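Penicillin-binding protein 1A (Mycobacterium tuberculosis, PDB 5CXW) builds cross-linked peptidoglycan for the mycobacterial cell wall, its penicillin-sensitive transpeptidase domain, the part in this crystal, joining the peptide subunits. Local coordinates at residues T36-E46 / G72-G80; L53-R61 / E328-I338. All coordinates share one frame; numbering follows the deposited sequence.

Contact 1. Residues T36-E46 / G72-G80; sequences TIDPQAQRAAE and GAVRAYYGG
The helical turns 39-46 run beside strand 74-78 at 25° to it, their axes 6.4 Å apart at closest, and the loop ahead of the helix meets the strand at R75, whose O accepts from D38 N. T36 hydrogen-bonds through OG1 to V74 O at 2.6 Å; its chi1 of 52° sets the hydroxyl between backbone N and carbonyl carbon, facing the strand, while CG2 lies against A73 CB. A threonine suits this place, with a polar and an apolar branch each matched. R75 bends at chi2 (-58°) to bring NH1 back to T36 O, a 2.9 Å bond on a lone pair and within the guanidinium plane; A73 CB covers one face of that group, and D68 forms a salt bridge with NH2. I37 lies alongside V74, CD1 to CG1 4.1 Å. D38 caps the helix N-terminus by accepting from Q40 N. On the helix side, the small A41 and A45 let the backbone come close, both touching the methyl of A76. The amide of Q42 pairs with both the N-H and the C=O of Y77, as a neighbouring strand would: OE1 takes Y77 N (2.8 Å, in the carbonyl plane), and NE2 donates to Y77 O from above the plane of that carbonyl, off its lone pairs, and to E46 OE2 in a nearly straight bond. Three bonds thus fix the rotation of this buried amide. On the strand's other edge R75 and A76 both face S66 of strand 60-67, a classic beta bulge in the five-stranded antiparallel sheet of the transpeptidase fold. Helix 2-19 touches Q42 and E46 and also Y77 and Y78 of the strand, while helix 343-356 packs on A41 and A45.

Contact 2. Residues L53-R61 / E328-I338; sequences LDGQDPDMR and EPLVTASGAAI
M60 and I338 meet tip to tip in the closely packed part of the contact, M60 CE lying 3.5 Å from I338 CD1. The methionine stays extended through chi2 and turns only at chi3 (-61°), which delivers its methyl to I338, to the more distant L330 CD1 and to V331 O. A long, flexible thioether suits this buried spot, where L343 of helix 343-356 touches both M60 and I338. Next to it Q56, bent at chi2, points OE1 at A333 N for a weak 2.8 Å bond (129°), and a water spans the gap, accepting from D57 N and donating to Q56 OE1 and V331 O. Both segments are built from turns: a type II turn carries G55, whose positive phi glycine tolerates well, D57 OD1 forms an Asx turn with D59 N ahead of strand 60-67, and T332 to G335 make a type I turn in the loop between strand 315-323 and helix 343-356. Toward the solvent side the chemistry is acidic: D57 OD2 and E328 OE2 approach from opposite directions to 3.3 Å, carboxylate planes 68° apart, an unfavourable pairing that would probably raise the proton affinity of one of them.

Contact 1 is the more buried, a helix held on the end strand of the central sheet, whereas contact 2 is partly buried and joins turns and a loop, with exposed residues along its outer side. The two share elements without touching: helix 39-53 leads through the turns of residues 53-61 into strand 60-67, the neighbour of strand 74-78, and helix 343-356 borders both. Their chemistry follows their place. In contact 1 amide, hydroxyl and guanidinium groups are matched to backbone atoms by several direct bonds; in contact 2 a single weak bond and a water do the polar work, beside a small apolar patch and a group of like charges.

Contact 1. Residues T36-E46 / G72-G80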
ATOM      1  N   THR A  36      -9.207   8.649  15.151  1.00 15.69           N
ATOM      2  CA  THR A  36      -9.691   8.728  13.776  1.00 15.67           C
ATOM      3  C   THR A  36     -10.423   7.474  13.304  1.00 16.00           C
ATOM      4  O   THR A  36     -11.014   7.475  12.219  1.00 15.92           O
ATOM      5  CB  THR A  36      -8.506   8.932  12.834  1.00 15.25           C
ATOM      6  OG1 THR A  36      -7.505   7.938  13.078  1.00 14.83           O
ATOM      7  CG2 THR A  36      -7.884  10.298  12.975  1.00 15.44           C
ATOM      8  N   ILE A  37     -10.292   6.393  14.065  1.00 16.39           N
ATOM      9  CA  ILE A  37     -10.848   5.128  13.680  1.00 16.92           C
ATOM     10  C   ILE A  37     -12.362   5.262  13.389  1.00 17.51           C
ATOM     11  O   ILE A  37     -13.096   5.922  14.132  1.00 17.72           O
ATOM     12  CB  ILE A  37     -10.574   4.046  14.755  1.00 17.57           C
ATOM     13  CG1 ILE A  37      -9.057   3.860  14.992  1.00 17.82           C
ATOM     14  CG2 ILE A  37     -11.215   2.745  14.320  1.00 17.60           C
ATOM     15  CD1 ILE A  37      -8.272   3.345  13.790  1.00 17.61           C
ATOM     16  N   ASP A  38     -12.811   4.666  12.290  1.00 17.97           N
ATOM     17  CA  ASP A  38     -14.218   4.585  11.944  1.00 19.06           C
ATOM     18  C   ASP A  38     -14.691   3.198  12.328  1.00 19.26           C
ATOM     19  O   ASP A  38     -14.241   2.209  11.753  1.00 18.52           O
ATOM     20  CB  ASP A  38     -14.394   4.847  10.450  1.00 20.52           C
ATOM     21  CG  ASP A  38     -15.830   4.692   9.979  1.00 23.00           C
ATOM     22  OD1 ASP A  38     -16.699   4.430  10.756  1.00 26.68           O
ATOM     23  OD2 ASP A  38     -16.094   4.786   8.802  1.00 25.70           O
ATOM     24  N   PRO A  39     -15.631   3.096  13.269  1.00 20.44           N
ATOM     25  CA  PRO A  39     -16.026   1.749  13.698  1.00 20.43           C
ATOM     26  C   PRO A  39     -16.503   0.843  12.604  1.00 19.87           C
ATOM     27  O   PRO A  39     -16.224  -0.365  12.635  1.00 19.67           O
ATOM     28  CB  PRO A  39     -17.181   2.037  14.670  1.00 22.03           C
ATOM     29  CG  PRO A  39     -16.748   3.328  15.294  1.00 22.13           C
ATOM     30  CD  PRO A  39     -16.149   4.132  14.186  1.00 20.90           C
ATOM     31  N   GLN A  40     -17.210   1.406  11.644  1.00 19.13           N
ATOM     32  CA  GLN A  40     -17.728   0.622  10.536  1.00 19.62           C
ATOM     33  C   GLN A  40     -16.572   0.053   9.719  1.00 18.31           C
ATOM     34  O   GLN A  40     -16.641  -1.133   9.290  1.00 18.48           O
ATOM     35  CB  GLN A  40     -18.668   1.435   9.635  1.00 19.98           C
ATOM     36  CG  GLN A  40     -19.253   0.702   8.443  1.00 20.37           C
ATOM     37  CD  GLN A  40     -20.226   1.524   7.637  1.00 21.22           C
ATOM     38  OE1 GLN A  40     -21.047   2.272   8.189  1.00 22.01           O
ATOM     39  NE2 GLN A  40     -20.225   1.336   6.338  1.00 21.13           N
ATOM     40  N   ALA A  41     -15.535   0.869   9.486  1.00 17.31           N
ATOM     41  CA  ALA A  41     -14.342   0.381   8.731  1.00 16.48           C
ATOM     42  C   ALA A  41     -13.562  -0.631   9.540  1.00 16.59           C
ATOM     43  O   ALA A  41     -13.154  -1.703   9.046  1.00 16.51           O
ATOM     44  CB  ALA A  41     -13.457   1.539   8.303  1.00 15.75           C
ATOM     45  N   GLN A  42     -13.391  -0.324  10.808  1.00 17.18           N
ATOM     46  CA  GLN A  42     -12.659  -1.237  11.712  1.00 18.10           C
ATOM     47  C   GLN A  42     -13.311  -2.567  11.838  1.00 19.23           C
ATOM     48  O   GLN A  42     -12.633  -3.579  11.766  1.00 19.41           O
ATOM     49  CB  GLN A  42     -12.463  -0.604  13.086  1.00 18.82           C
ATOM     50  CG  GLN A  42     -11.525  -1.352  14.032  1.00 19.33           C
ATOM     51  CD  GLN A  42     -10.097  -1.390  13.543  1.00 18.62           C
ATOM     52  OE1 GLN A  42      -9.639  -0.489  12.862  1.00 17.80           O
ATOM     53  NE2 GLN A  42      -9.368  -2.432  13.945  1.00 19.31           N
ATOM     54  N   ARG A  43     -14.628  -2.595  12.054  1.00 19.94           N
ATOM     55  CA  ARG A  43     -15.373  -3.859  12.128  1.00 21.41           C
ATOM     56  C   ARG A  43     -15.257  -4.666  10.821  1.00 20.36           C
ATOM     57  O   ARG A  43     -15.104  -5.914  10.849  1.00 20.46           O
ATOM     58  CB  ARG A  43     -16.851  -3.604  12.502  1.00 24.34           C
ATOM     59  CG  ARG A  43     -17.065  -3.154  13.984  1.00 27.52           C
ATOM     60  CD  ARG A  43     -18.542  -3.073  14.463  1.00 31.52           C
ATOM     61  NE  ARG A  43     -19.321  -3.107  13.250  1.00 35.07           N
ATOM     62  CZ  ARG A  43     -19.863  -2.058  12.598  1.00 37.02           C
ATOM     63  NH1 ARG A  43     -20.418  -2.311  11.374  1.00 33.38           N
ATOM     64  NH2 ARG A  43     -19.912  -0.794  13.179  1.00 36.29           N
ATOM     65  N   ALA A  44     -15.306  -3.971   9.690  1.00 18.63           N
ATOM     66  CA  ALA A  44     -15.208  -4.648   8.364  1.00 18.35           C
ATOM     67  C   ALA A  44     -13.834  -5.285   8.216  1.00 17.49           C
ATOM     68  O   ALA A  44     -13.727  -6.458   7.754  1.00 17.79           O
ATOM     69  CB  ALA A  44     -15.474  -3.682   7.210  1.00 17.69           C
ATOM     70  N   ALA A  45     -12.791  -4.591   8.646  1.00 16.96           N
ATOM     71  CA  ALA A  45     -11.423  -5.142   8.521  1.00 16.73           C
ATOM     72  C   ALA A  45     -11.255  -6.355   9.412  1.00 18.04           C
ATOM     73  O   ALA A  45     -10.716  -7.380   8.961  1.00 18.36           O
ATOM     74  CB  ALA A  45     -10.358  -4.109   8.894  1.00 16.10           C
ATOM     75  N   GLU A  46     -11.679  -6.234  10.682  1.00 19.12           N
ATOM     76  CA  GLU A  46     -11.567  -7.330  11.637  1.00 20.89           C
ATOM     77  C   GLU A  46     -12.349  -8.573  11.205  1.00 21.47           C
ATOM     78  O   GLU A  46     -11.827  -9.717  11.270  1.00 21.42           O
ATOM     79  CB  GLU A  46     -11.953  -6.870  13.057  1.00 22.54           C
ATOM     80  CG  GLU A  46     -10.963  -5.874  13.638  1.00 23.45           C
ATOM     81  CD  GLU A  46     -11.210  -5.463  15.090  1.00 26.28           C
ATOM     82  OE1 GLU A  46     -11.909  -6.200  15.824  1.00 30.87           O
ATOM     83  OE2 GLU A  46     -10.681  -4.424  15.541  1.00 25.81           O
ATOM     84  N   GLY A  72      -5.557  12.071   5.661  1.00 14.20           N
ATOM     85  CA  GLY A  72      -4.527  11.235   6.332  1.00 14.05           C
ATOM     86  C   GLY A  72      -5.021  10.471   7.529  1.00 13.65           C
ATOM     87  O   GLY A  72      -4.244   9.734   8.160  1.00 13.78           O
ATOM     88  N   ALA A  73      -6.306  10.601   7.867  1.00 13.52           N
ATOM     89  CA  ALA A  73      -6.872   9.933   9.060  1.00 13.69           C
ATOM     90  C   ALA A  73      -6.872   8.423   8.902  1.00 13.19           C
ATOM     91  O   ALA A  73      -7.250   7.899   7.864  1.00 13.10           O
ATOM     92  CB  ALA A  73      -8.277  10.454   9.305  1.00 14.05           C
ATOM     93  N   VAL A  74      -6.410   7.723   9.926  1.00 13.36           N
ATOM     94  CA  VAL A  74      -6.464   6.285   9.929  1.00 13.69           C
ATOM     95  C   VAL A  74      -7.861   5.824  10.337  1.00 13.90           C
ATOM     96  O   VAL A  74      -8.314   6.014  11.491  1.00 14.92           O
ATOM     97  CB  VAL A  74      -5.366   5.648  10.799  1.00 13.70           C
ATOM     98  CG1 VAL A  74      -5.564   4.085  10.791  1.00 14.07           C
ATOM     99  CG2 VAL A  74      -3.975   6.059  10.386  1.00 13.72           C
ATOM    100  N   ARG A  75      -8.555   5.192   9.394  1.00 13.69           N
ATOM    101  CA  ARG A  75      -9.917   4.735   9.574  1.00 14.01           C
ATOM    102  C   ARG A  75     -10.055   3.304  10.052  1.00 14.32           C
ATOM    103  O   ARG A  75     -11.085   2.937  10.660  1.00 15.00           O
ATOM    104  CB  ARG A  75     -10.735   4.897   8.300  1.00 14.06           C
ATOM    105  CG  ARG A  75     -10.790   6.323   7.793  1.00 14.30           C
ATOM    106  CD  ARG A  75     -11.374   7.231   8.861  1.00 15.23           C
ATOM    107  NE  ARG A  75     -11.657   8.564   8.312  1.00 15.15           N
ATOM    108  CZ  ARG A  75     -11.712   9.695   9.056  1.00 15.84           C
ATOM    109  NH1 ARG A  75     -11.541   9.686  10.387  1.00 15.94           N
ATOM    110  NH2 ARG A  75     -11.971  10.872   8.461  1.00 15.71           N
ATOM    111  N   ALA A  76      -9.103   2.452   9.676  1.00 14.05           N
ATOM    112  CA  ALA A  76      -9.108   1.075  10.106  1.00 14.37           C
ATOM    113  C   ALA A  76      -7.657   0.639  10.236  1.00 13.90           C
ATOM    114  O   ALA A  76      -6.817   1.027   9.448  1.00 13.71           O
ATOM    115  CB  ALA A  76      -9.807   0.181   9.092  1.00 14.48           C
ATOM    116  N   TYR A  77      -7.397  -0.185  11.224  1.00 14.61           N
ATOM    117  CA  TYR A  77      -6.024  -0.594  11.559  1.00 14.81           C
ATOM    118  C   TYR A  77      -6.068  -1.926  12.299  1.00 15.67           C
ATOM    119  O   TYR A  77      -6.548  -2.007  13.466  1.00 16.64           O
ATOM    120  CB  TYR A  77      -5.373   0.475  12.460  1.00 15.05           C
ATOM    121  CG  TYR A  77      -3.896   0.299  12.731  1.00 14.71           C
ATOM    122  CD1 TYR A  77      -2.955   0.822  11.864  1.00 14.39           C
ATOM    123  CD2 TYR A  77      -3.439  -0.412  13.854  1.00 15.51           C
ATOM    124  CE1 TYR A  77      -1.603   0.697  12.095  1.00 14.57           C
ATOM    125  CE2 TYR A  77      -2.096  -0.541  14.097  1.00 15.75           C
ATOM    126  CZ  TYR A  77      -1.181   0.027  13.208  1.00 15.30           C
ATOM    127  OH  TYR A  77       0.124  -0.108  13.467  1.00 15.84           O
ATOM    128  N   TYR A  78      -5.608  -2.964  11.591  1.00 15.97           N
ATOM    129  CA  TYR A  78      -5.479  -4.266  12.117  1.00 16.94           C
ATOM    130  C   TYR A  78      -4.012  -4.650  11.993  1.00 16.98           C
ATOM    131  O   TYR A  78      -3.512  -4.862  10.874  1.00 16.18           O
ATOM    132  CB  TYR A  78      -6.374  -5.250  11.339  1.00 17.50           C
ATOM    133  CG  TYR A  78      -6.225  -6.671  11.903  1.00 18.80           C
ATOM    134  CD1 TYR A  78      -6.968  -7.116  12.994  1.00 20.47           C
ATOM    135  CD2 TYR A  78      -5.266  -7.529  11.389  1.00 18.80           C
ATOM    136  CE1 TYR A  78      -6.790  -8.407  13.512  1.00 21.68           C
ATOM    137  CE2 TYR A  78      -5.081  -8.788  11.889  1.00 20.51           C
ATOM    138  CZ  TYR A  78      -5.833  -9.227  12.948  1.00 22.22           C
ATOM    139  OH  TYR A  78      -5.596 -10.512  13.421  1.00 25.10           O
ATOM    140  N   GLY A  79      -3.319  -4.768  13.110  1.00 17.85           N
ATOM    141  CA  GLY A  79      -1.925  -5.276  13.085  1.00 18.70           C
ATOM    142  C   GLY A  79      -1.739  -6.655  13.687  1.00 20.44           C
ATOM    143  O   GLY A  79      -0.619  -7.149  13.745  1.00 20.81           O
ATOM    144  N   GLY A  80      -2.826  -7.268  14.139  1.00 21.88           N
ATOM    145  CA  GLY A  80      -2.732  -8.516  14.865  1.00 25.05           C
ATOM    146  C   GLY A  80      -3.828  -8.591  15.916  1.00 28.12           C
ATOM    147  O   GLY A  80      -4.494  -7.600  16.221  1.00 27.11           O
TER

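Contact 2. Residues L53-R61 / E328-I338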
ATOM      1  N   LEU A  53      -8.742 -15.813   7.258  1.00 22.18           N
ATOM      2  CA  LEU A  53      -7.685 -16.611   7.931  1.00 23.01           C
ATOM      3  C   LEU A  53      -8.261 -17.802   8.701  1.00 24.89           C
ATOM      4  O   LEU A  53      -7.492 -18.607   9.240  1.00 25.42           O
ATOM      5  CB  LEU A  53      -6.854 -15.756   8.875  1.00 22.95           C
ATOM      6  CG  LEU A  53      -5.587 -15.192   8.202  1.00 22.67           C
ATOM      7  CD1 LEU A  53      -5.854 -14.471   6.904  1.00 22.08           C
ATOM      8  CD2 LEU A  53      -4.853 -14.335   9.224  1.00 23.16           C
ATOM      9  N   ASP A  54      -9.589 -17.935   8.735  1.00 25.92           N
ATOM     10  CA  ASP A  54     -10.222 -19.062   9.420  1.00 28.55           C
ATOM     11  C   ASP A  54      -9.851 -20.376   8.750  1.00 28.50           C
ATOM     12  O   ASP A  54      -9.901 -20.500   7.536  1.00 27.70           O
ATOM     13  CB  ASP A  54     -11.746 -18.896   9.488  1.00 30.00           C
ATOM     14  CG  ASP A  54     -12.389 -19.866  10.403  1.00 33.42           C
ATOM     15  OD1 ASP A  54     -11.921 -20.070  11.544  1.00 35.64           O
ATOM     16  OD2 ASP A  54     -13.411 -20.400   9.996  1.00 34.74           O
ATOM     17  N   GLY A  55      -9.373 -21.299   9.569  1.00 29.22           N
ATOM     18  CA  GLY A  55      -9.040 -22.634   9.145  1.00 30.31           C
ATOM     19  C   GLY A  55      -7.706 -22.699   8.440  1.00 29.36           C
ATOM     20  O   GLY A  55      -7.380 -23.755   7.869  1.00 29.68           O
ATOM     21  N   GLN A  56      -6.979 -21.569   8.398  1.00 28.23           N
ATOM     22  CA  GLN A  56      -5.668 -21.547   7.791  1.00 28.08           C
ATOM     23  C   GLN A  56      -4.599 -21.869   8.837  1.00 28.81           C
ATOM     24  O   GLN A  56      -4.872 -21.997  10.022  1.00 28.88           O
ATOM     25  CB  GLN A  56      -5.396 -20.184   7.114  1.00 26.83           C
ATOM     26  CG  GLN A  56      -6.411 -19.800   6.046  1.00 26.89           C
ATOM     27  CD  GLN A  56      -6.419 -20.696   4.825  1.00 28.23           C
ATOM     28  OE1 GLN A  56      -5.510 -21.423   4.563  1.00 28.66           O
ATOM     29  NE2 GLN A  56      -7.450 -20.612   4.058  1.00 30.23           N
ATOM     30  N   ASP A  57      -3.363 -22.024   8.355  1.00 28.87           N
ATOM     31  CA  ASP A  57      -2.217 -22.312   9.206  1.00 29.87           C
ATOM     32  C   ASP A  57      -2.254 -21.339  10.378  1.00 29.76           C
ATOM     33  O   ASP A  57      -2.429 -20.112  10.179  1.00 28.10           O
ATOM     34  CB  ASP A  57      -0.921 -22.156   8.391  1.00 29.75           C
ATOM     35  CG  ASP A  57       0.310 -22.692   9.112  1.00 32.37           C
ATOM     36  OD1 ASP A  57       0.527 -22.372  10.305  1.00 33.16           O
ATOM     37  OD2 ASP A  57       1.044 -23.482   8.472  1.00 33.93           O
ATOM     38  N   PRO A  58      -2.132 -21.846  11.613  1.00 30.74           N
ATOM     39  CA  PRO A  58      -2.134 -20.891  12.720  1.00 30.37           C
ATOM     40  C   PRO A  58      -0.954 -19.903  12.763  1.00 28.64           C
ATOM     41  O   PRO A  58      -1.062 -18.918  13.431  1.00 27.49           O
ATOM     42  CB  PRO A  58      -2.174 -21.771  13.961  1.00 32.60           C
ATOM     43  CG  PRO A  58      -1.726 -23.122  13.518  1.00 33.77           C
ATOM     44  CD  PRO A  58      -2.117 -23.249  12.078  1.00 32.83           C
ATOM     45  N   ASP A  59       0.116 -20.156  12.004  1.00 27.61           N
ATOM     46  CA  ASP A  59       1.228 -19.219  11.815  1.00 26.56           C
ATOM     47  C   ASP A  59       0.944 -18.093  10.786  1.00 23.97           C
ATOM     48  O   ASP A  59       1.715 -17.137  10.674  1.00 22.20           O
ATOM     49  CB  ASP A  59       2.485 -20.002  11.341  1.00 28.12           C
ATOM     50  CG  ASP A  59       3.029 -20.971  12.385  1.00 31.04           C
ATOM     51  OD1 ASP A  59       2.751 -20.792  13.579  1.00 33.15           O
ATOM     52  OD2 ASP A  59       3.728 -21.941  11.988  1.00 34.62           O
ATOM     53  N   MET A  60      -0.146 -18.205  10.039  1.00 22.84           N
ATOM     54  CA  MET A  60      -0.499 -17.149   9.089  1.00 21.74           C
ATOM     55  C   MET A  60      -0.871 -15.880   9.825  1.00 20.73           C
ATOM     56  O   MET A  60      -1.518 -15.907  10.901  1.00 20.65           O
ATOM     57  CB  MET A  60      -1.673 -17.593   8.226  1.00 22.16           C
ATOM     58  CG  MET A  60      -1.903 -16.696   7.039  1.00 21.62           C
ATOM     59  SD  MET A  60      -3.039 -17.368   5.848  1.00 22.70           S
ATOM     60  CE  MET A  60      -2.177 -18.878   5.355  1.00 23.20           C
ATOM     61  N   ARG A  61      -0.474 -14.751   9.249  1.00 19.22           N
ATOM     62  CA  ARG A  61      -0.767 -13.435   9.817  1.00 19.08           C
ATOM     63  C   ARG A  61      -1.288 -12.525   8.726  1.00 17.66           C
ATOM     64  O   ARG A  61      -1.029 -12.739   7.522  1.00 16.94           O
ATOM     65  CB  ARG A  61       0.484 -12.838  10.439  1.00 19.64           C
ATOM     66  CG  ARG A  61       1.049 -13.653  11.625  1.00 21.17           C
ATOM     67  CD  ARG A  61       0.197 -13.428  12.850  1.00 22.43           C
ATOM     68  NE  ARG A  61       0.753 -14.152  13.999  1.00 24.16           N
ATOM     69  CZ  ARG A  61       0.583 -15.435  14.253  1.00 25.29           C
ATOM     70  NH1 ARG A  61      -0.134 -16.240  13.428  1.00 25.87           N
ATOM     71  NH2 ARG A  61       1.158 -15.951  15.339  1.00 26.33           N
ATOM     72  N   GLU A 328       8.623 -19.356   5.796  1.00 33.56           N
ATOM     73  CA  GLU A 328       7.991 -20.574   5.277  1.00 32.70           C
ATOM     74  C   GLU A 328       7.130 -20.159   4.068  1.00 28.64           C
ATOM     75  O   GLU A 328       6.485 -19.106   4.113  1.00 27.53           O
ATOM     76  CB  GLU A 328       7.196 -21.312   6.369  1.00 37.24           C
ATOM     77  CG  GLU A 328       5.732 -20.933   6.610  1.00 40.69           C
ATOM     78  CD  GLU A 328       4.972 -21.843   7.610  1.00 46.19           C
ATOM     79  OE1 GLU A 328       5.609 -22.672   8.299  1.00 52.95           O
ATOM     80  OE2 GLU A 328       3.707 -21.745   7.729  1.00 48.40           O
ATOM     81  N   PRO A 329       7.138 -20.947   2.986  1.00 23.83           N
ATOM     82  CA  PRO A 329       6.235 -20.676   1.895  1.00 21.51           C
ATOM     83  C   PRO A 329       4.807 -20.468   2.353  1.00 20.45           C
ATOM     84  O   PRO A 329       4.319 -21.186   3.224  1.00 20.33           O
ATOM     85  CB  PRO A 329       6.312 -21.965   1.076  1.00 21.86           C
ATOM     86  CG  PRO A 329       7.754 -22.363   1.250  1.00 22.78           C
ATOM     87  CD  PRO A 329       8.002 -22.122   2.697  1.00 23.88           C
ATOM     88  N   LEU A 330       4.121 -19.543   1.699  1.00 18.11           N
ATOM     89  CA  LEU A 330       2.815 -19.141   2.079  1.00 17.97           C
ATOM     90  C   LEU A 330       1.769 -19.908   1.281  1.00 17.42           C
ATOM     91  O   LEU A 330       1.691 -19.749   0.064  1.00 17.34           O
ATOM     92  CB  LEU A 330       2.705 -17.625   1.885  1.00 17.21           C
ATOM     93  CG  LEU A 330       1.454 -16.920   2.329  1.00 17.45           C
ATOM     94  CD1 LEU A 330       1.266 -16.927   3.845  1.00 18.52           C
ATOM     95  CD2 LEU A 330       1.431 -15.493   1.787  1.00 16.38           C
ATOM     96  N   VAL A 331       0.994 -20.760   1.949  1.00 17.29           N
ATOM     97  CA  VAL A 331       0.005 -21.617   1.285  1.00 17.21           C
ATOM     98  C   VAL A 331      -1.277 -21.707   2.078  1.00 17.71           C
ATOM     99  O   VAL A 331      -1.291 -21.464   3.288  1.00 17.81           O
ATOM    100  CB  VAL A 331       0.524 -23.071   1.025  1.00 17.83           C
ATOM    101  CG1 VAL A 331       1.713 -23.068   0.082  1.00 17.81           C
ATOM    102  CG2 VAL A 331       0.899 -23.808   2.364  1.00 18.63           C
ATOM    103  N   THR A 332      -2.348 -22.120   1.406  1.00 18.00           N
ATOM    104  CA  THR A 332      -3.661 -22.275   2.054  1.00 19.01           C
ATOM    105  C   THR A 332      -3.666 -23.611   2.776  1.00 20.42           C
ATOM    106  O   THR A 332      -2.753 -24.380   2.617  1.00 20.09           O
ATOM    107  CB  THR A 332      -4.804 -22.228   1.047  1.00 19.06           C
ATOM    108  OG1 THR A 332      -4.759 -23.349   0.163  1.00 19.48           O
ATOM    109  CG2 THR A 332      -4.686 -20.930   0.187  1.00 18.18           C
ATOM    110  N   ALA A 333      -4.744 -23.892   3.496  1.00 21.49           N
ATOM    111  CA  ALA A 333      -4.897 -25.172   4.209  1.00 23.12           C
ATOM    112  C   ALA A 333      -4.917 -26.374   3.235  1.00 24.20           C
ATOM    113  O   ALA A 333      -4.476 -27.467   3.612  1.00 25.79           O
ATOM    114  CB  ALA A 333      -6.159 -25.138   5.055  1.00 23.69           C
ATOM    115  N   SER A 334      -5.367 -26.139   1.992  1.00 23.76           N
ATOM    116  CA  SER A 334      -5.424 -27.120   0.935  1.00 24.81           C
ATOM    117  C   SER A 334      -4.146 -27.225   0.088  1.00 22.75           C
ATOM    118  O   SER A 334      -4.094 -27.955  -0.897  1.00 22.80           O
ATOM    119  CB  SER A 334      -6.579 -26.818   0.012  1.00 25.74           C
ATOM    120  OG  SER A 334      -6.272 -25.677  -0.746  1.00 26.63           O
ATOM    121  N   GLY A 335      -3.121 -26.525   0.508  1.00 21.60           N
ATOM    122  CA  GLY A 335      -1.847 -26.539  -0.157  1.00 20.81           C
ATOM    123  C   GLY A 335      -1.586 -25.531  -1.261  1.00 19.57           C
ATOM    124  O   GLY A 335      -0.540 -25.553  -1.801  1.00 18.31           O
ATOM    125  N   ALA A 336      -2.581 -24.714  -1.601  1.00 19.16           N
ATOM    126  CA  ALA A 336      -2.507 -23.808  -2.718  1.00 18.82           C
ATOM    127  C   ALA A 336      -1.639 -22.592  -2.395  1.00 17.85           C
ATOM    128  O   ALA A 336      -1.711 -22.024  -1.330  1.00 17.44           O
ATOM    129  CB  ALA A 336      -3.923 -23.337  -3.095  1.00 19.43           C
ATOM    130  N   ALA A 337      -0.805 -22.204  -3.336  1.00 17.64           N
ATOM    131  CA  ALA A 337       0.031 -21.048  -3.094  1.00 16.49           C
ATOM    132  C   ALA A 337      -0.898 -19.831  -2.872  1.00 16.38           C
ATOM    133  O   ALA A 337      -1.944 -19.699  -3.592  1.00 16.39           O
ATOM    134  CB  ALA A 337       0.960 -20.839  -4.245  1.00 16.15           C
ATOM    135  N   ILE A 338      -0.491 -18.921  -2.001  1.00 15.53           N
ATOM    136  CA  ILE A 338      -1.234 -17.648  -1.768  1.00 15.08           C
ATOM    137  C   ILE A 338      -0.565 -16.549  -2.545  1.00 14.36           C
ATOM    138  O   ILE A 338       0.630 -16.249  -2.314  1.00 13.66           O
ATOM    139  CB  ILE A 338      -1.333 -17.311  -0.291  1.00 15.73           C
ATOM    140  CG1 ILE A 338      -2.193 -18.405   0.389  1.00 16.77           C
ATOM    141  CG2 ILE A 338      -2.024 -15.967  -0.058  1.00 15.77           C
ATOM    142  CD1 ILE A 338      -2.286 -18.286   1.904  1.00 17.70           C
TER
HETATM  143  O   HOH W   1      -2.994 -22.246   5.543  1.00 25.08           O